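PDB 1OQ1: protein yesU from Bacillus subtilis, which is of unknown function but adopts a galectin-like fold, which is consistent with, though no proof of, a role in carbohydrate recognition. Local coordinates for residues 105-109 and 110-114. Residues are numbered along the deposited sequence; the frame is centred on the assembly and turned at random.
Sequences PEYHS and GDINA
A local, water-bridged contact joins Tyr107, in a single helical turn, to Gly110 and Ile112, where the chain enters strand 112-122 of the galectin-like beta sandwich. Water 2 sits in the bend and grips three backbone atoms: it donates to Tyr107 O (2.8 Å) and to Ile112 O (2.7 Å) and accepts from Gly110 N. Water 1, with more acceptors in reach than protons, can donate to Glu106 O and accepts a longer bond from Asp111 N (3.3 Å). The helical turn itself closes with Ser109 N bonded to Pro105 O, and Gly110 CA passes 3.7 Å from Glu106 O. Ile112 adds an apolar contact. Its side chain runs alongside that of Tyr107 in one direction; with CG1 flanked by the backbone N and C (chi1 65°), it rests CG1 3.7 Å from Tyr107 O and brings CD1 to 4.1 Å from Tyr107 CD1, approaching the ring obliquely. The phenol reaches past Val52 and Trp54 of strand 51-54, and its OH bonds to Glu28, linking the turn to strands 26-29 and 51-54 at one edge of the sheet that contains 112-122. At the end of the helical turn, Ser109 OG meets His108 ND1 in the imidazole plane, 2.7 Å away.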
ATOM      1  N   PRO A 105     -14.628  -5.132  -0.602  1.00  9.94           N
ATOM      2  CA  PRO A 105     -15.668  -4.203  -1.050  1.00 10.40           C
ATOM      3  C   PRO A 105     -15.872  -2.987  -0.148  1.00  9.56           C
ATOM      4  O   PRO A 105     -16.368  -1.953  -0.599  1.00 10.00           O
ATOM      5  CB  PRO A 105     -16.909  -5.091  -1.125  1.00 11.13           C
ATOM      6  CG  PRO A 105     -16.330  -6.413  -1.526  1.00 11.25           C
ATOM      7  CD  PRO A 105     -15.131  -6.516  -0.604  1.00 10.83           C
ATOM      8  N   GLU A 106     -15.489  -3.108   1.120  1.00  9.69           N
ATOM      9  CA  GLU A 106     -15.634  -2.001   2.060  1.00 10.25           C
ATOM     10  C   GLU A 106     -14.667  -0.885   1.691  1.00  9.35           C
ATOM     11  O   GLU A 106     -14.867   0.271   2.054  1.00  8.52           O
ATOM     12  CB  GLU A 106     -15.333  -2.465   3.485  1.00 12.83           C
ATOM     13  CG  GLU A 106     -16.125  -3.681   3.925  1.00 15.32           C
ATOM     14  CD  GLU A 106     -15.653  -4.225   5.257  1.00 17.47           C
ATOM     15  OE1 GLU A 106     -14.429  -4.192   5.508  1.00 16.65           O
ATOM     16  OE2 GLU A 106     -16.497  -4.700   6.045  1.00 17.08           O
ATOM     17  N   TYR A 107     -13.619  -1.245   0.956  1.00  8.26           N
ATOM     18  CA  TYR A 107     -12.602  -0.289   0.556  1.00  8.07           C
ATOM     19  C   TYR A 107     -12.769   0.249  -0.859  1.00  8.36           C
ATOM     20  O   TYR A 107     -12.520   1.425  -1.095  1.00  9.26           O
ATOM     21  CB  TYR A 107     -11.218  -0.921   0.721  1.00  6.95           C
ATOM     22  CG  TYR A 107     -10.978  -1.392   2.136  1.00  7.41           C
ATOM     23  CD1 TYR A 107     -10.394  -0.551   3.089  1.00  8.91           C
ATOM     24  CD2 TYR A 107     -11.416  -2.648   2.547  1.00  8.68           C
ATOM     25  CE1 TYR A 107     -10.265  -0.954   4.423  1.00  8.35           C
ATOM     26  CE2 TYR A 107     -11.295  -3.058   3.865  1.00  9.82           C
ATOM     27  CZ  TYR A 107     -10.724  -2.209   4.799  1.00  7.75           C
ATOM     28  OH  TYR A 107     -10.649  -2.615   6.111  1.00  8.33           O
ATOM     29  N   HIS A 108     -13.194  -0.590  -1.800  1.00  9.16           N
ATOM     30  CA  HIS A 108     -13.359  -0.105  -3.168  1.00  8.35           C
ATOM     31  C   HIS A 108     -14.777   0.307  -3.538  1.00  9.23           C
ATOM     32  O   HIS A 108     -14.979   1.013  -4.530  1.00  8.70           O
ATOM     33  CB  HIS A 108     -12.808  -1.128  -4.184  1.00  7.79           C
ATOM     34  CG  HIS A 108     -13.510  -2.451  -4.189  1.00  8.50           C
ATOM     35  ND1 HIS A 108     -14.840  -2.592  -4.524  1.00 10.08           N
ATOM     36  CD2 HIS A 108     -13.044  -3.705  -3.975  1.00 10.56           C
ATOM     37  CE1 HIS A 108     -15.161  -3.874  -4.522  1.00 10.56           C
ATOM     38  NE2 HIS A 108     -14.088  -4.572  -4.192  1.00 11.74           N
ATOM     39  N   SER A 109     -15.750  -0.109  -2.731  1.00  9.93           N
ATOM     40  CA  SER A 109     -17.154   0.217  -2.974  1.00 10.71           C
ATOM     41  C   SER A 109     -17.871   0.593  -1.674  1.00 11.46           C
ATOM     42  O   SER A 109     -19.013   0.184  -1.442  1.00 12.71           O
ATOM     43  CB  SER A 109     -17.866  -0.977  -3.624  1.00 11.25           C
ATOM     44  OG  SER A 109     -17.249  -1.345  -4.849  1.00 13.03           O
ATOM     45  N   GLY A 110     -17.196   1.373  -0.834  1.00 11.59           N
ATOM     46  CA  GLY A 110     -17.774   1.786   0.434  1.00 11.53           C
ATOM     47  C   GLY A 110     -17.960   3.288   0.498  1.00 11.27           C
ATOM     48  O   GLY A 110     -18.411   3.896  -0.473  1.00 13.18           O
ATOM     49  N   ASP A 111     -17.621   3.897   1.631  1.00 11.56           N
ATOM     50  CA  ASP A 111     -17.768   5.341   1.757  1.00 11.60           C
ATOM     51  C   ASP A 111     -16.435   6.070   1.864  1.00 10.61           C
ATOM     52  O   ASP A 111     -16.343   7.132   2.480  1.00 11.57           O
ATOM     53  CB  ASP A 111     -18.666   5.704   2.953  1.00 13.07           C
ATOM     54  CG  ASP A 111     -18.128   5.197   4.277  1.00 15.12           C
ATOM     55  OD1 ASP A 111     -16.976   4.722   4.323  1.00 15.24           O
ATOM     56  OD2 ASP A 111     -18.869   5.283   5.282  1.00 16.96           O
ATOM     57  N   ILE A 112     -15.396   5.500   1.259  1.00  9.59           N
ATOM     58  CA  ILE A 112     -14.081   6.136   1.275  1.00  9.55           C
ATOM     59  C   ILE A 112     -13.516   6.182  -0.137  1.00 10.35           C
ATOM     60  O   ILE A 112     -13.997   5.483  -1.029  1.00 10.20           O
ATOM     61  CB  ILE A 112     -13.062   5.363   2.146  1.00 10.39           C
ATOM     62  CG1 ILE A 112     -12.796   3.980   1.541  1.00  8.36           C
ATOM     63  CG2 ILE A 112     -13.576   5.242   3.576  1.00 12.70           C
ATOM     64  CD1 ILE A 112     -11.651   3.226   2.202  1.00 11.00           C
ATOM     65  N   ASN A 113     -12.504   7.026  -0.327  1.00  8.76           N
ATOM     66  CA  ASN A 113     -11.810   7.135  -1.601  1.00  7.11           C
ATOM     67  C   ASN A 113     -10.373   6.787  -1.274  1.00  7.67           C
ATOM     68  O   ASN A 113      -9.925   7.004  -0.148  1.00  6.43           O
ATOM     69  CB  ASN A 113     -11.839   8.560  -2.153  1.00  8.34           C
ATOM     70  CG  ASN A 113     -13.175   8.929  -2.751  1.00  9.40           C
ATOM     71  OD1 ASN A 113     -13.838   8.102  -3.377  1.00 10.43           O
ATOM     72  ND2 ASN A 113     -13.570  10.186  -2.581  1.00  8.69           N
ATOM     73  N   ALA A 114      -9.648   6.254  -2.252  1.00  6.17           N
ATOM     74  CA  ALA A 114      -8.256   5.903  -2.037  1.00  6.40           C
ATOM     75  C   ALA A 114      -7.648   5.291  -3.279  1.00  6.21           C
ATOM     76  O   ALA A 114      -8.354   4.757  -4.131  1.00  6.57           O
ATOM     77  CB  ALA A 114      -8.134   4.913  -0.878  1.00  7.95           C
TER
HETATM   78  O   HOH W   1     -16.566   1.601   3.703  1.00 13.04           O
HETATM   79  O   HOH W   2     -14.899   2.954  -1.121  1.00 16.02           O